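Local coordinates for D-alanyl-D-alanine carboxypeptidase DacB2 (PDB 4RYE), which is a penicillin-binding D,D-carboxypeptidase that probably trims the terminal D-alanine from peptidoglycan stem pentapeptides during cell wall biogenesis, at residues Q117-T120 against V121-N125; T154-D157 against L158-F162; P169-A172 against Q173-E177; Q194-L197 against L198-Y201; F254-G257 against F258-P262. All blocks are in the same frame, centred on the assembly; numbering follows the deposited sequence.

Interaction 1. Residues Q117-T120 against V121-N125; sequences QDVT and VAKMN
Val119 and Lys123 run side by side one turn apart on the first turns of helix 117-130, an i to i+4 pair on an alpha-helix with one buried face. CG1 of Val119 rests on the aliphatic end of the lysine, 3.6 Å from Lys123 CE. It gets there because CG1 stands anti to the backbone N (chi1 169°), while the lysine is fully extended beyond CG and passes alongside the valine. A lysine suits this place: its methylenes pack against a branched apolar neighbour, and its ammonium travels on to a salt bridge with Glu60 and a hydrogen bond to the carbonyl of Leu114. Around the helix from this pair, Thr120 meets selenomethionine Met124, with Thr120 CG2 4.1 Å from Met124 SE. The threonine splits its two branches, giving the methyl to the selenium side and returning OG1 to the carbonyl of Gly116, so a polar residue can be buried here. Leu53 and Val56 of helix 50-60, the helix that carries the probable proton acceptor Lys50, close over this face, and Met124 also touches Leu52. The backbone keeps both pairs in step: Lys123 N donates to Val119 O at 2.9 Å, and Met124 N reaches Thr120 O at 2.8 Å. Beside the latter bond, Met124 CG lies 3.3 Å from Thr120 O.

Interaction 2. Residues T154-D157 against L158-F162; sequences TAHD and LVVIF
His156 and Val160 meet at the start of helix 155-166, where a chain of polar bonds sets the ring in place. Asp157 OD1 lies in the plane of the imidazole and accepts from His156 ND1 at 3.0 Å, while His156 NE2 bonds to the C-terminal carboxylate of Leu269. With ring nitrogens gripped on two sides, the imidazole has little freedom to rotate. The other oxygen of Asp157, OD2, takes hydrogen bonds from Thr136 and from the backbone N of Ser135. Thr154 is the N-cap, its OG1 accepting from Asp157 N at 2.9 Å with an N-H...O angle of 168°; threonine suits the post because its hydroxyl can replace the missing carbonyl of a preceding turn. Leu158 N then donates to Thr154 O at 2.8 Å, opening the regular i to i+4 series. Outward from this frame, Val160 CG2 sits over one face of the His156 ring in a CH-pi contact, 4.0 Å from the centroid and displaced toward the rim. Leu158 and Val159 turn to strand 228-237, and Ile161 to helix 50-60. Two carboxylates near one imidazole would be expected to stabilise its protonated form, tying the helix start to the chain terminus.

Interaction 3. Residues P169-A172 against Q173-E177; sequences PVFA and QITAE
Gln173, Ala172 and Phe171 bury much of their surface between successive turns of the short helix 169-176, each in a different way. Gln173 buries its CB, which lies 3.5 Å from Pro169 O; beyond it the chain extends outward, and OE1 ends at a weak hydrogen bond from Arg92. A long polar side chain suits this exposed flank because its stem can pack while its amide remains at the surface. Ala172 lies where the chain comes round, and its carbonyl oxygen is approached by two methyls, Thr175 CG2 at 3.6 Å and Ala176 CB at 3.5 Å; a small residue fits beside Met166 of the preceding helix 155-166. Phe171 sends its ring inward, CG anti to the backbone N (chi1 -178°), so that CE1 comes within 3.9 Å of Thr175 CG2. That methyl stands between the backbone N and the carbonyl carbon; with CG2 there, OG1 lies anti to the backbone N and bonds to the backbone N of Gly207. Threonine thus serves an apolar and a polar neighbour at once. Thr175 N also bonds to Phe171 O at 2.9 Å, nearly straight at 174°. On another face Val170 CG1 touches Ile174 CD1 at 3.7 Å. The helix is wedged among three others: Phe171 reaches helices 50-60, 91-100 and 155-166, Ile174 packs on helix 91-100, and Thr175 ties it to strand 204-212.

Interaction 4. Residues Q194-L197 against L198-Y201; sequences QDEL and LQRY
The carboxylate of Glu196 and the guanidinium of Arg200 lie nearly parallel, their planes 11° apart, with Glu196 OE1 at the guanidinium edge, near its plane. This one oxygen is shared by two N-H groups, Arg200 NH2 at 2.7 Å and NE at 2.8 Å. Both hydrogen bonds are weak in angle (127°), since two N-H groups of one guanidinium cannot both aim straight at a single oxygen, yet together they make a salt bridge that fixes the rotation of the guanidinium. The two side chains run alongside each other, and Arg200 CD passes 3.8 Å from Glu196 CB. An i to i+4 glutamate and arginine suit the solvent side of the short helix 197-200, each long enough to meet the other beside the backbone. At the helix start Asp195 provides a capping bond, its OD1 accepting from Leu197 N at 3.1 Å, met from above the carboxylate plane. The end is formed by Tyr201, whose N donates to Leu197 O at 2.9 Å, while Leu197 CG packs on Tyr201 CB at 4.0 Å. Leucine and tyrosine face inward here: Leu197 lies on Phe219 of strand 218-225 and on Phe254 of helix 246-259, and Leu198 meets Ala204 of strand 204-212. Tyr201 rests on Ala223, pairs with Arg225 in a cation-pi contact, and bonds through OH to Asp255 of helix 246-259.

Interaction 5. Residues F254-G257 against F258-P262; sequences FDWG and FALNP
Phe258 lies closely against the backbone of the preceding turn: CD2 of its ring is 3.0 Å from Phe254 O, and CE2 touches Phe254 CB at 4.0 Å. With CG anti to the carbonyl carbon (chi1 -73°), the phenyl ring is laid back along the helix toward Phe254. The same carbonyl receives Phe258 N at 2.8 Å, nearly along the C=O axis. Both phenylalanines suit this inward side, since Phe254 packs on Leu230 and Ile232 and Phe258 on Leu230 and Ala223. Another apolar contact is made by Trp256, whose six-membered ring lies beside Leu260, CH2 to CD2 3.8 Å. The large indole reaches Leu34 and Ala35 of strand 32-37, and its NE1 is satisfied by the carbonyl of Val13. These residues close helix 246-259, the C-terminal helix that lies against the central antiparallel sheet of this penicillin-binding fold. Toward the end the bonding slackens. Ala259 N still reaches Asp255 O at 3.0 Å, but its second bond, to Trp256 O, is weak, as is that from Leu260 N to Gly257 O at 3.3 Å. Ala259 is exposed, a small side chain at the surface, and the chain then leaves the helix through Leu260. Here a water bridges the end of the helix, 2.6 Å from Gly257 O and 2.7 Å from Leu260 O.

The five contacts follow one another along the chain, and three pairs of them touch. Interactions 2 and 3 meet where Phe162 CE1 packs on Phe171 CZ at 3.9 Å. Interaction 3 leads on to interaction 4 through Thr175 O, 3.5 Å from Leu198 CD1, and interaction 4 joins interaction 5 where Tyr201 OH lies 3.5 Å from Phe258 CD2. Interaction 1 stands apart from this series, its nearest atoms about 7 Å from interaction 2. The probable proton acceptor Lys50 lies among the first three: its side chain is about 7 Å from that of Met124, 8 Å from that of Phe171 and 9 Å from that of Ile161. Interaction 5 is remote from the catalytic residues.

Interaction 1. Residues Q117-T120 against V121-N125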
loop_
_atom_site.group_PDB
_atom_site.type_symbol
_atom_site.label_atom_id
_atom_site.label_comp_id
_atom_site.label_asym_id
_atom_site.label_seq_id
_atom_site.Cartn_x
_atom_site.Cartn_y
_atom_site.Cartn_z
ATOM N N GLN A 117 -14.648 7.716 11.461
ATOM C CA GLN A 117 -14.226 6.345 11.165
ATOM C C GLN A 117 -15.203 5.609 10.249
ATOM O O GLN A 117 -14.808 5.088 9.215
ATOM C CB GLN A 117 -14.051 5.559 12.469
ATOM C CG GLN A 117 -12.911 6.055 13.347
ATOM C CD GLN A 117 -11.563 5.519 12.900
ATOM O OE1 GLN A 117 -11.377 4.307 12.784
ATOM N NE2 GLN A 117 -10.622 6.416 12.636
ATOM N N ASP A 118 -16.474 5.560 10.632
ATOM C CA ASP A 118 -17.462 4.816 9.848
ATOM C C ASP A 118 -17.643 5.386 8.444
ATOM O O ASP A 118 -17.715 4.643 7.467
ATOM C CB ASP A 118 -18.810 4.786 10.574
ATOM C CG ASP A 118 -18.793 3.896 11.803
ATOM O OD1 ASP A 118 -17.710 3.366 12.142
ATOM O OD2 ASP A 118 -19.863 3.740 12.435
ATOM N N VAL A 119 -17.728 6.711 8.362
ATOM C CA VAL A 119 -17.876 7.402 7.087
ATOM C C VAL A 119 -16.663 7.164 6.202
ATOM O O VAL A 119 -16.791 6.938 4.998
ATOM C CB VAL A 119 -18.083 8.921 7.301
ATOM C CG1 VAL A 119 -17.965 9.667 5.990
ATOM C CG2 VAL A 119 -19.442 9.193 7.965
ATOM N N THR A 120 -15.477 7.181 6.798
ATOM C CA THR A 120 -14.255 7.009 6.019
ATOM C C THR A 120 -14.164 5.599 5.452
ATOM O O THR A 120 -13.779 5.399 4.292
ATOM C CB THR A 120 -13.010 7.350 6.858
ATOM O OG1 THR A 120 -13.071 8.727 7.235
ATOM C CG2 THR A 120 -11.729 7.106 6.075
ATOM N N VAL A 121 -14.545 4.621 6.263
ATOM C CA VAL A 121 -14.560 3.245 5.799
ATOM C C VAL A 121 -15.581 3.085 4.670
ATOM O O VAL A 121 -15.295 2.418 3.667
ATOM C CB VAL A 121 -14.823 2.261 6.950
ATOM C CG1 VAL A 121 -15.073 0.843 6.414
ATOM C CG2 VAL A 121 -13.635 2.274 7.910
ATOM N N ALA A 122 -16.747 3.711 4.806
ATOM C CA ALA A 122 -17.735 3.658 3.717
ATOM C C ALA A 122 -17.194 4.301 2.438
ATOM O O ALA A 122 -17.392 3.768 1.347
ATOM C CB ALA A 122 -19.038 4.309 4.120
ATOM N N LYS A 123 -16.518 5.444 2.567
ATOM C CA LYS A 123 -15.876 6.078 1.406
ATOM C C LYS A 123 -14.776 5.226 0.770
ATOM O O LYS A 123 -14.635 5.198 -0.457
ATOM C CB LYS A 123 -15.319 7.459 1.771
ATOM C CG LYS A 123 -16.396 8.490 2.107
ATOM C CD LYS A 123 -15.761 9.810 2.562
ATOM C CE LYS A 123 -16.830 10.878 2.784
ATOM N NZ LYS A 123 -16.239 12.162 3.262
HETATM N N MSE A 124 -13.978 4.545 1.589
HETATM C CA MSE A 124 -12.954 3.651 1.050
HETATM C C MSE A 124 -13.575 2.497 0.254
HETATM O O MSE A 124 -13.130 2.161 -0.838
HETATM C CB MSE A 124 -12.071 3.106 2.178
HETATM C CG MSE A 124 -11.100 4.138 2.752
HETATM SE SE MSE A 124 -10.466 3.569 4.510
HETATM C CE MSE A 124 -9.328 2.073 3.972
ATOM N N ASN A 125 -14.613 1.894 0.810
ATOM C CA ASN A 125 -15.299 0.808 0.125
ATOM C C ASN A 125 -15.977 1.293 -1.150
ATOM O O ASN A 125 -15.949 0.605 -2.169
ATOM C CB ASN A 125 -16.284 0.125 1.080
ATOM C CG ASN A 125 -15.572 -0.766 2.079
ATOM O OD1 ASN A 125 -14.571 -1.401 1.740
ATOM N ND2 ASN A 125 -16.060 -0.800 3.313
#

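Interaction 2. Residues T154-D157 against L158-F162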
loop_
_atom_site.group_PDB
_atom_site.type_symbol
_atom_site.label_atom_id
_atom_site.label_comp_id
_atom_site.label_asym_id
_atom_site.label_seq_id
_atom_site.Cartn_x
_atom_site.Cartn_y
_atom_site.Cartn_z
ATOM N N THR A 154 -7.360 -8.679 -2.388
ATOM C CA THR A 154 -6.693 -9.738 -3.138
ATOM C C THR A 154 -5.472 -9.103 -3.767
ATOM O O THR A 154 -5.402 -7.870 -3.867
ATOM C CB THR A 154 -7.593 -10.331 -4.241
ATOM O OG1 THR A 154 -7.913 -9.313 -5.203
ATOM C CG2 THR A 154 -8.896 -10.900 -3.639
ATOM N N ALA A 155 -4.506 -9.922 -4.170
ATOM C CA ALA A 155 -3.326 -9.404 -4.860
ATOM C C ALA A 155 -3.751 -8.603 -6.092
ATOM O O ALA A 155 -3.239 -7.513 -6.354
ATOM C CB ALA A 155 -2.386 -10.551 -5.250
ATOM N N HIS A 156 -4.714 -9.142 -6.832
ATOM C CA HIS A 156 -5.292 -8.444 -7.978
ATOM C C HIS A 156 -5.876 -7.085 -7.592
ATOM O O HIS A 156 -5.530 -6.061 -8.197
ATOM C CB HIS A 156 -6.360 -9.320 -8.649
ATOM C CG HIS A 156 -7.186 -8.593 -9.659
ATOM N ND1 HIS A 156 -8.270 -7.806 -9.313
ATOM C CD2 HIS A 156 -7.092 -8.528 -11.010
ATOM C CE1 HIS A 156 -8.806 -7.294 -10.407
ATOM N NE2 HIS A 156 -8.114 -7.718 -11.449
ATOM N N ASP A 157 -6.764 -7.050 -6.600
ATOM C CA ASP A 157 -7.330 -5.762 -6.195
ATOM C C ASP A 157 -6.281 -4.777 -5.676
ATOM O O ASP A 157 -6.393 -3.573 -5.907
ATOM C CB ASP A 157 -8.421 -5.932 -5.131
ATOM C CG ASP A 157 -9.720 -6.454 -5.703
ATOM O OD1 ASP A 157 -9.716 -6.908 -6.868
ATOM O OD2 ASP A 157 -10.748 -6.426 -4.979
ATOM N N LEU A 158 -5.276 -5.273 -4.954
ATOM C CA LEU A 158 -4.240 -4.379 -4.442
ATOM C C LEU A 158 -3.504 -3.642 -5.573
ATOM O O LEU A 158 -3.263 -2.442 -5.468
ATOM C CB LEU A 158 -3.249 -5.117 -3.517
ATOM C CG LEU A 158 -3.789 -5.532 -2.145
ATOM C CD1 LEU A 158 -2.691 -6.229 -1.323
ATOM C CD2 LEU A 158 -4.322 -4.317 -1.395
ATOM N N VAL A 159 -3.153 -4.341 -6.647
ATOM C CA VAL A 159 -2.452 -3.670 -7.749
ATOM C C VAL A 159 -3.393 -2.758 -8.528
ATOM O O VAL A 159 -2.968 -1.747 -9.072
ATOM C CB VAL A 159 -1.673 -4.636 -8.695
ATOM C CG1 VAL A 159 -0.627 -5.419 -7.911
ATOM C CG2 VAL A 159 -2.599 -5.589 -9.460
ATOM N N VAL A 160 -4.670 -3.112 -8.572
ATOM C CA VAL A 160 -5.662 -2.248 -9.194
ATOM C C VAL A 160 -5.752 -0.949 -8.405
ATOM O O VAL A 160 -5.793 0.156 -8.972
ATOM C CB VAL A 160 -7.036 -2.954 -9.266
ATOM C CG1 VAL A 160 -8.150 -1.960 -9.622
ATOM C CG2 VAL A 160 -6.978 -4.107 -10.292
ATOM N N ILE A 161 -5.765 -1.068 -7.087
ATOM C CA ILE A 161 -5.843 0.121 -6.236
ATOM C C ILE A 161 -4.548 0.930 -6.325
ATOM O O ILE A 161 -4.578 2.160 -6.441
ATOM C CB ILE A 161 -6.154 -0.279 -4.769
ATOM C CG1 ILE A 161 -7.626 -0.688 -4.651
ATOM C CG2 ILE A 161 -5.843 0.862 -3.802
ATOM C CD1 ILE A 161 -7.946 -1.609 -3.469
ATOM N N PHE A 162 -3.408 0.246 -6.297
ATOM C CA PHE A 162 -2.129 0.942 -6.379
ATOM C C PHE A 162 -1.915 1.650 -7.718
ATOM O O PHE A 162 -1.272 2.701 -7.796
ATOM C CB PHE A 162 -0.975 -0.021 -6.136
ATOM C CG PHE A 162 0.267 0.662 -5.648
ATOM C CD1 PHE A 162 0.382 1.038 -4.322
ATOM C CD2 PHE A 162 1.316 0.934 -6.511
ATOM C CE1 PHE A 162 1.530 1.674 -3.857
ATOM C CE2 PHE A 162 2.470 1.573 -6.059
ATOM C CZ PHE A 162 2.573 1.944 -4.727
#

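Interaction 3. Residues P169-A172 against Q173-E177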
loop_
_atom_site.group_PDB
_atom_site.type_symbol
_atom_site.label_atom_id
_atom_site.label_comp_id
_atom_site.label_asym_id
_atom_site.label_seq_id
_atom_site.Cartn_x
_atom_site.Cartn_y
_atom_site.Cartn_z
ATOM N N PRO A 169 -0.370 12.447 -9.183
ATOM C CA PRO A 169 1.008 12.950 -9.091
ATOM C C PRO A 169 1.475 13.198 -7.652
ATOM O O PRO A 169 2.655 13.026 -7.367
ATOM C CB PRO A 169 0.968 14.265 -9.895
ATOM C CG PRO A 169 -0.502 14.631 -9.999
ATOM C CD PRO A 169 -1.245 13.325 -9.984
ATOM N N VAL A 170 0.576 13.599 -6.758
ATOM C CA VAL A 170 0.978 13.787 -5.370
ATOM C C VAL A 170 1.273 12.457 -4.688
ATOM O O VAL A 170 2.261 12.328 -3.960
ATOM C CB VAL A 170 -0.077 14.592 -4.566
ATOM C CG1 VAL A 170 0.309 14.638 -3.102
ATOM C CG2 VAL A 170 -0.198 15.998 -5.146
ATOM N N PHE A 171 0.430 11.459 -4.929
ATOM C CA PHE A 171 0.696 10.140 -4.361
ATOM C C PHE A 171 2.039 9.620 -4.847
ATOM O O PHE A 171 2.853 9.133 -4.050
ATOM C CB PHE A 171 -0.403 9.124 -4.699
ATOM C CG PHE A 171 -0.165 7.764 -4.084
ATOM C CD1 PHE A 171 0.594 6.806 -4.745
ATOM C CD2 PHE A 171 -0.679 7.457 -2.831
ATOM C CE1 PHE A 171 0.843 5.553 -4.171
ATOM C CE2 PHE A 171 -0.449 6.203 -2.242
ATOM C CZ PHE A 171 0.318 5.247 -2.923
ATOM N N ALA A 172 2.262 9.697 -6.158
ATOM C CA ALA A 172 3.522 9.230 -6.742
ATOM C C ALA A 172 4.720 9.939 -6.124
ATOM O O ALA A 172 5.772 9.326 -5.900
ATOM C CB ALA A 172 3.515 9.404 -8.257
ATOM N N GLN A 173 4.570 11.226 -5.834
ATOM C CA GLN A 173 5.651 11.977 -5.197
ATOM C C GLN A 173 5.912 11.477 -3.778
ATOM O O GLN A 173 7.059 11.204 -3.410
ATOM C CB GLN A 173 5.330 13.474 -5.171
ATOM C CG GLN A 173 6.449 14.337 -4.583
ATOM C CD GLN A 173 6.155 15.818 -4.678
ATOM O OE1 GLN A 173 5.247 16.323 -4.019
ATOM N NE2 GLN A 173 6.915 16.522 -5.513
ATOM N N ILE A 174 4.846 11.349 -2.990
ATOM C CA ILE A 174 4.976 10.949 -1.586
ATOM C C ILE A 174 5.559 9.547 -1.428
ATOM O O ILE A 174 6.501 9.342 -0.662
ATOM C CB ILE A 174 3.621 11.014 -0.849
ATOM C CG1 ILE A 174 3.134 12.465 -0.767
ATOM C CG2 ILE A 174 3.741 10.424 0.563
ATOM C CD1 ILE A 174 1.667 12.584 -0.352
ATOM N N THR A 175 5.008 8.583 -2.158
ATOM C CA THR A 175 5.412 7.187 -1.991
ATOM C C THR A 175 6.896 7.004 -2.344
ATOM O O THR A 175 7.563 6.070 -1.870
ATOM C CB THR A 175 4.470 6.229 -2.783
ATOM O OG1 THR A 175 4.672 4.874 -2.351
ATOM C CG2 THR A 175 4.703 6.336 -4.292
ATOM N N ALA A 176 7.423 7.933 -3.137
ATOM C CA ALA A 176 8.825 7.885 -3.545
ATOM C C ALA A 176 9.771 8.791 -2.724
ATOM O O ALA A 176 10.993 8.673 -2.860
ATOM C CB ALA A 176 8.954 8.187 -5.039
ATOM N N GLU A 177 9.224 9.682 -1.892
ATOM C CA GLU A 177 10.049 10.542 -1.018
ATOM C C GLU A 177 10.890 9.720 -0.054
ATOM O O GLU A 177 10.371 8.810 0.601
ATOM C CB GLU A 177 9.178 11.458 -0.137
ATOM C CG GLU A 177 8.335 12.515 -0.810
ATOM C CD GLU A 177 7.329 13.107 0.179
ATOM O OE1 GLU A 177 7.221 12.560 1.299
ATOM O OE2 GLU A 177 6.648 14.101 -0.147
#

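Interaction 4. Residues Q194-L197 against L198-Y201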
loop_
_atom_site.group_PDB
_atom_site.type_symbol
_atom_site.label_atom_id
_atom_site.label_comp_id
_atom_site.label_asym_id
_atom_site.label_seq_id
_atom_site.Cartn_x
_atom_site.Cartn_y
_atom_site.Cartn_z
ATOM N N GLN A 194 9.794 4.034 5.253
ATOM C CA GLN A 194 10.142 2.684 5.689
ATOM C C GLN A 194 10.202 1.662 4.552
ATOM O O GLN A 194 10.551 0.506 4.782
ATOM C CB GLN A 194 9.169 2.203 6.770
ATOM C CG GLN A 194 7.784 1.867 6.252
ATOM C CD GLN A 194 6.813 1.509 7.367
ATOM O OE1 GLN A 194 7.144 1.605 8.552
ATOM N NE2 GLN A 194 5.611 1.087 6.990
ATOM N N ASP A 195 9.851 2.084 3.338
ATOM C CA ASP A 195 9.874 1.207 2.169
ATOM C C ASP A 195 11.306 1.002 1.687
ATOM O O ASP A 195 11.849 1.824 0.944
ATOM C CB ASP A 195 9.021 1.814 1.051
ATOM C CG ASP A 195 9.019 0.975 -0.224
ATOM O OD1 ASP A 195 9.517 -0.176 -0.216
ATOM O OD2 ASP A 195 8.492 1.471 -1.246
ATOM N N GLU A 196 11.903 -0.112 2.096
ATOM C CA GLU A 196 13.307 -0.391 1.801
ATOM C C GLU A 196 13.544 -0.736 0.331
ATOM O O GLU A 196 14.678 -0.745 -0.142
ATOM C CB GLU A 196 13.810 -1.522 2.694
ATOM C CG GLU A 196 13.696 -1.199 4.175
ATOM C CD GLU A 196 14.613 -2.039 5.025
ATOM O OE1 GLU A 196 15.256 -2.957 4.473
ATOM O OE2 GLU A 196 14.698 -1.774 6.244
ATOM N N LEU A 197 12.474 -1.013 -0.393
ATOM C CA LEU A 197 12.612 -1.269 -1.819
ATOM C C LEU A 197 13.201 -0.040 -2.523
ATOM O O LEU A 197 13.976 -0.177 -3.466
ATOM C CB LEU A 197 11.276 -1.698 -2.432
ATOM C CG LEU A 197 11.348 -2.750 -3.545
ATOM C CD1 LEU A 197 12.097 -3.992 -3.075
ATOM C CD2 LEU A 197 9.969 -3.133 -4.039
ATOM N N LEU A 198 12.865 1.159 -2.041
ATOM C CA LEU A 198 13.396 2.391 -2.631
ATOM C C LEU A 198 14.913 2.413 -2.569
ATOM O O LEU A 198 15.579 2.861 -3.503
ATOM C CB LEU A 198 12.832 3.621 -1.917
ATOM C CG LEU A 198 11.324 3.798 -2.074
ATOM C CD1 LEU A 198 10.870 5.025 -1.331
ATOM C CD2 LEU A 198 10.950 3.894 -3.557
ATOM N N GLN A 199 15.453 1.919 -1.460
ATOM C CA GLN A 199 16.893 1.923 -1.247
ATOM C C GLN A 199 17.607 0.713 -1.854
ATOM O O GLN A 199 18.777 0.799 -2.214
ATOM C CB GLN A 199 17.191 2.006 0.257
ATOM C CG GLN A 199 16.590 3.232 0.933
ATOM C CD GLN A 199 16.482 3.079 2.438
ATOM O OE1 GLN A 199 15.874 2.130 2.935
ATOM N NE2 GLN A 199 17.066 4.019 3.172
ATOM N N ARG A 200 16.918 -0.415 -1.960
ATOM C CA ARG A 200 17.592 -1.648 -2.371
ATOM C C ARG A 200 17.431 -1.981 -3.844
ATOM O O ARG A 200 18.222 -2.749 -4.406
ATOM C CB ARG A 200 17.070 -2.832 -1.559
ATOM C CG ARG A 200 17.354 -2.750 -0.074
ATOM C CD ARG A 200 16.335 -3.590 0.679
ATOM N NE ARG A 200 16.579 -3.607 2.117
ATOM C CZ ARG A 200 17.228 -4.583 2.734
ATOM N NH1 ARG A 200 17.686 -5.606 2.028
ATOM N NH2 ARG A 200 17.413 -4.539 4.048
ATOM N N TYR A 201 16.393 -1.434 -4.462
ATOM C CA TYR A 201 16.041 -1.823 -5.822
ATOM C C TYR A 201 15.979 -0.619 -6.758
ATOM O O TYR A 201 14.979 0.098 -6.761
ATOM C CB TYR A 201 14.680 -2.535 -5.831
ATOM C CG TYR A 201 14.457 -3.286 -7.116
ATOM C CD1 TYR A 201 15.022 -4.532 -7.305
ATOM C CD2 TYR A 201 13.719 -2.733 -8.154
ATOM C CE1 TYR A 201 14.845 -5.231 -8.489
ATOM C CE2 TYR A 201 13.530 -3.431 -9.352
ATOM C CZ TYR A 201 14.104 -4.674 -9.509
ATOM O OH TYR A 201 13.936 -5.373 -10.686
#

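Interaction 5. Residues F254-G257 against F258-P262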
loop_
_atom_site.group_PDB
_atom_site.type_symbol
_atom_site.label_atom_id
_atom_site.label_comp_id
_atom_site.label_asym_id
_atom_site.label_seq_id
_atom_site.Cartn_x
_atom_site.Cartn_y
_atom_site.Cartn_z
ATOM N N PHE A 254 10.028 -8.456 -9.544
ATOM C CA PHE A 254 10.306 -7.353 -10.463
ATOM C C PHE A 254 11.339 -7.761 -11.510
ATOM O O PHE A 254 11.122 -7.551 -12.714
ATOM C CB PHE A 254 10.786 -6.109 -9.688
ATOM C CG PHE A 254 9.662 -5.282 -9.081
ATOM C CD1 PHE A 254 8.553 -4.903 -9.837
ATOM C CD2 PHE A 254 9.732 -4.870 -7.755
ATOM C CE1 PHE A 254 7.530 -4.131 -9.272
ATOM C CE2 PHE A 254 8.722 -4.111 -7.185
ATOM C CZ PHE A 254 7.614 -3.736 -7.943
ATOM N N ASP A 255 12.454 -8.343 -11.058
ATOM C CA ASP A 255 13.500 -8.822 -11.964
ATOM C C ASP A 255 12.921 -9.803 -12.987
ATOM O O ASP A 255 13.202 -9.712 -14.186
ATOM C CB ASP A 255 14.618 -9.552 -11.200
ATOM C CG ASP A 255 15.626 -8.608 -10.548
ATOM O OD1 ASP A 255 15.559 -7.382 -10.770
ATOM O OD2 ASP A 255 16.506 -9.113 -9.815
ATOM N N TRP A 256 12.142 -10.763 -12.501
ATOM C CA TRP A 256 11.519 -11.740 -13.389
ATOM C C TRP A 256 10.615 -11.049 -14.412
ATOM O O TRP A 256 10.637 -11.385 -15.598
ATOM C CB TRP A 256 10.730 -12.780 -12.593
ATOM C CG TRP A 256 10.052 -13.800 -13.476
ATOM C CD1 TRP A 256 10.561 -14.996 -13.904
ATOM C CD2 TRP A 256 8.742 -13.693 -14.047
ATOM N NE1 TRP A 256 9.644 -15.636 -14.701
ATOM C CE2 TRP A 256 8.523 -14.854 -14.808
ATOM C CE3 TRP A 256 7.738 -12.723 -13.991
ATOM C CZ2 TRP A 256 7.327 -15.073 -15.512
ATOM C CZ3 TRP A 256 6.555 -12.945 -14.687
ATOM C CH2 TRP A 256 6.362 -14.104 -15.433
ATOM N N GLY A 257 9.836 -10.078 -13.951
ATOM C CA GLY A 257 8.927 -9.352 -14.821
ATOM C C GLY A 257 9.645 -8.523 -15.876
ATOM O O GLY A 257 9.189 -8.418 -17.015
ATOM N N PHE A 258 10.759 -7.911 -15.495
ATOM C CA PHE A 258 11.493 -7.054 -16.422
ATOM C C PHE A 258 12.235 -7.877 -17.456
ATOM O O PHE A 258 12.507 -7.406 -18.562
ATOM C CB PHE A 258 12.451 -6.114 -15.661
ATOM C CG PHE A 258 11.747 -5.002 -14.939
ATOM C CD1 PHE A 258 10.817 -4.211 -15.600
ATOM C CD2 PHE A 258 11.986 -4.762 -13.588
ATOM C CE1 PHE A 258 10.152 -3.185 -14.926
ATOM C CE2 PHE A 258 11.326 -3.746 -12.914
ATOM C CZ PHE A 258 10.401 -2.961 -13.583
ATOM N N ALA A 259 12.566 -9.112 -17.089
ATOM C CA ALA A 259 13.281 -9.996 -17.987
ATOM C C ALA A 259 12.324 -10.706 -18.949
ATOM O O ALA A 259 12.750 -11.235 -19.976
ATOM C CB ALA A 259 14.099 -11.010 -17.193
ATOM N N LEU A 260 11.035 -10.697 -18.622
ATOM C CA LEU A 260 10.027 -11.406 -19.417
ATOM C C LEU A 260 9.864 -10.790 -20.807
ATOM O O LEU A 260 9.833 -9.572 -20.958
ATOM C CB LEU A 260 8.674 -11.404 -18.688
ATOM C CG LEU A 260 7.537 -12.242 -19.286
ATOM C CD1 LEU A 260 7.872 -13.740 -19.248
ATOM C CD2 LEU A 260 6.218 -11.954 -18.551
ATOM N N ASN A 261 9.788 -11.644 -21.817
ATOM C CA ASN A 261 9.412 -11.224 -23.161
ATOM C C ASN A 261 8.137 -10.386 -23.057
ATOM O O ASN A 261 7.145 -10.830 -22.473
ATOM C CB ASN A 261 9.194 -12.473 -24.020
ATOM C CG ASN A 261 8.937 -12.154 -25.481
ATOM O OD1 ASN A 261 8.071 -11.338 -25.818
ATOM N ND2 ASN A 261 9.676 -12.819 -26.362
ATOM N N PRO A 262 8.171 -9.146 -23.579
ATOM C CA PRO A 262 7.062 -8.206 -23.378
ATOM C C PRO A 262 5.733 -8.678 -23.972
ATOM O O PRO A 262 4.686 -8.199 -23.544
ATOM C CB PRO A 262 7.540 -6.930 -24.092
ATOM C CG PRO A 262 9.022 -7.067 -24.194
ATOM C CD PRO A 262 9.286 -8.539 -24.329
HETATM O O HOH W 1 9.224 -7.471 -19.438
#